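Long-range contact in response regulator receiver domain protein (CheY) (PDB 3HEB), which probably acts as a phosphorylation-controlled signalling switch of the CheY-like response regulator receiver family: residues 8-13 with 63-68. Numbering follows the deposited sequence.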
loop_
_atom_site.group_PDB
_atom_site.type_symbol
_atom_site.label_atom_id
_atom_site.label_comp_id
_atom_site.label_asym_id
_atom_site.label_seq_id
_atom_site.Cartn_x
_atom_site.Cartn_y
_atom_site.Cartn_z
ATOM N N VAL A 8 -12.603 6.074 -4.386
ATOM C CA VAL A 8 -13.155 7.263 -3.752
ATOM C C VAL A 8 -12.072 8.331 -3.696
ATOM O O VAL A 8 -11.109 8.203 -2.946
ATOM C CB VAL A 8 -13.643 6.969 -2.314
ATOM C CG1 VAL A 8 -14.167 8.246 -1.682
ATOM C CG2 VAL A 8 -14.736 5.914 -2.326
HETATM N N MSE A 9 -12.223 9.380 -4.499
HETATM C CA MSE A 9 -11.233 10.452 -4.528
HETATM C C MSE A 9 -11.628 11.627 -3.630
HETATM O O MSE A 9 -12.640 12.291 -3.863
HETATM C CB MSE A 9 -11.024 10.930 -5.973
HETATM C CG MSE A 9 -10.044 12.089 -6.140
HETATM SE SE MSE A 9 -9.660 12.446 -7.883
HETATM C CE MSE A 9 -11.250 12.994 -8.458
ATOM N N ILE A 10 -10.829 11.857 -2.590
ATOM C CA ILE A 10 -11.062 12.957 -1.655
ATOM C C ILE A 10 -10.001 14.040 -1.918
ATOM O O ILE A 10 -8.890 14.015 -1.378
ATOM C CB ILE A 10 -10.982 12.468 -0.188
ATOM C CG1 ILE A 10 -11.954 11.296 0.021
ATOM C CG2 ILE A 10 -11.318 13.620 0.769
ATOM C CD1 ILE A 10 -11.843 10.633 1.391
ATOM N N GLU A 11 -10.361 14.986 -2.772
ATOM C CA GLU A 11 -9.464 16.060 -3.164
ATOM C C GLU A 11 -10.292 17.329 -3.333
ATOM O O GLU A 11 -11.364 17.290 -3.929
ATOM C CB GLU A 11 -8.787 15.673 -4.486
ATOM C CG GLU A 11 -7.935 16.760 -5.116
ATOM C CD GLU A 11 -6.718 17.105 -4.290
ATOM O OE1 GLU A 11 -5.803 16.262 -4.196
ATOM O OE2 GLU A 11 -6.681 18.220 -3.730
ATOM N N ASP A 12 -9.800 18.445 -2.804
ATOM C CA ASP A 12 -10.513 19.725 -2.887
ATOM C C ASP A 12 -9.980 20.616 -4.000
ATOM O O ASP A 12 -10.687 21.511 -4.464
ATOM C CB ASP A 12 -10.396 20.483 -1.570
ATOM C CG ASP A 12 -8.982 20.930 -1.296
ATOM O OD1 ASP A 12 -8.059 20.095 -1.453
ATOM O OD2 ASP A 12 -8.796 22.107 -0.921
ATOM N N ASP A 13 -8.729 20.398 -4.403
ATOM C CA ASP A 13 -8.142 21.185 -5.476
ATOM C C ASP A 13 -8.750 20.646 -6.751
ATOM O O ASP A 13 -8.469 19.519 -7.153
ATOM C CB ASP A 13 -6.622 21.026 -5.522
ATOM C CG ASP A 13 -5.971 21.944 -6.550
ATOM O OD1 ASP A 13 -4.953 22.580 -6.224
ATOM O OD2 ASP A 13 -6.474 22.030 -7.686
ATOM N N VAL A 63 -9.285 4.409 -1.477
ATOM C CA VAL A 63 -9.478 5.829 -1.246
ATOM C C VAL A 63 -8.231 6.677 -1.447
ATOM O O VAL A 63 -7.169 6.399 -0.878
ATOM C CB VAL A 63 -10.033 6.095 0.169
ATOM C CG1 VAL A 63 -11.353 5.363 0.356
ATOM C CG2 VAL A 63 -9.049 5.635 1.203
ATOM N N LEU A 64 -8.371 7.695 -2.292
ATOM C CA LEU A 64 -7.298 8.646 -2.553
ATOM C C LEU A 64 -7.607 9.800 -1.624
ATOM O O LEU A 64 -8.697 10.364 -1.674
ATOM C CB LEU A 64 -7.326 9.136 -3.998
ATOM C CG LEU A 64 -6.456 8.320 -4.939
ATOM C CD1 LEU A 64 -5.005 8.382 -4.459
ATOM C CD2 LEU A 64 -6.961 6.881 -4.973
ATOM N N LEU A 65 -6.654 10.153 -0.779
ATOM C CA LEU A 65 -6.891 11.216 0.180
ATOM C C LEU A 65 -5.802 12.271 0.248
ATOM O O LEU A 65 -4.622 11.962 0.409
ATOM C CB LEU A 65 -7.107 10.598 1.570
ATOM C CG LEU A 65 -7.375 11.489 2.791
ATOM C CD1 LEU A 65 -8.723 12.187 2.672
ATOM C CD2 LEU A 65 -7.334 10.627 4.048
ATOM N N ASP A 66 -6.221 13.524 0.103
ATOM C CA ASP A 66 -5.323 14.659 0.207
ATOM C C ASP A 66 -5.483 15.040 1.666
ATOM O O ASP A 66 -6.598 15.008 2.180
ATOM C CB ASP A 66 -5.788 15.798 -0.703
ATOM C CG ASP A 66 -4.907 17.028 -0.596
ATOM O OD1 ASP A 66 -3.725 16.880 -0.226
ATOM O OD2 ASP A 66 -5.387 18.142 -0.897
ATOM N N LEU A 67 -4.386 15.372 2.342
ATOM C CA LEU A 67 -4.444 15.732 3.759
ATOM C C LEU A 67 -4.912 17.166 3.946
ATOM O O LEU A 67 -5.429 17.532 5.011
ATOM C CB LEU A 67 -3.069 15.582 4.400
ATOM C CG LEU A 67 -2.364 14.233 4.264
ATOM C CD1 LEU A 67 -0.914 14.411 4.658
ATOM C CD2 LEU A 67 -3.057 13.163 5.129
ATOM N N ASN A 68 -4.735 17.971 2.901
ATOM C CA ASN A 68 -5.102 19.380 2.947
ATOM C C ASN A 68 -6.505 19.674 2.423
ATOM O O ASN A 68 -6.693 20.068 1.266
ATOM C CB ASN A 68 -4.053 20.200 2.185
ATOM C CG ASN A 68 -2.626 19.849 2.602
ATOM O OD1 ASN A 68 -2.300 19.825 3.795
ATOM N ND2 ASN A 68 -1.768 19.568 1.618
HETATM O O HOH W 1 -5.309 20.058 -2.510
HETATM O O HOH W 2 -7.964 23.016 1.491
#
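The carboxylates of Glu11 and Asp66 meet with their planes 32° apart. Asp66 CB lies over one face of the Glu11 carboxylate, 3.5 Å from Glu11 OE1, whereas Asp66 OD2 comes in tilted from that plane, 3.1 Å from Glu11 OE2. Helix 14-26 adds contacts to Glu11 through His16, Ala17 and Ile20. A bend at chi2 (66°) swings the Glu11 carboxylate back toward Asp66, and Asp13 N then reaches the anti lone pair of Glu11 OE2 at 3.1 Å. Asp12 brings a third acid, its OD1 3.4 Å from Asp66 OD2. These oxygens are all acceptors, a crowding probably eased by one water placed to bridge Glu11 OE2 and Asp66 OD2, by Lys118 in a salt bridge with Glu11 OE1, and by the hydroxyl of Thr96, bonded to Asp66 OD1. An alanine in place of Glu11 would probably cost Lys118 its salt bridge, leaving it the long, weak pairing with Asp66 OD2, and take the acceptor from the Asp13 N-H.

Before the acids in sequence, parallel strands 8-10 and 63-65 run 8° apart, joined by backbone hydrogen bonds Leu64 N to Val8 O (2.9 Å) and Ile10 N to Leu64 O (2.8 Å); Asp66 N to Ile10 O (3.1 Å) carries the ladder one residue beyond strand 63-65. The Ile10 and Leu65 side chains run alongside each other on one sheet face, Ile10 CG2 3.5 Å from Leu65 CD1.

These adjacent strands of a five-stranded parallel sheet, ordered 2-1-3-4-5, carry at their C-terminal ends the acidic pocket characteristic of CheY-like receiver domains, with Asp66 the predicted phosphorylation site, unmodified here.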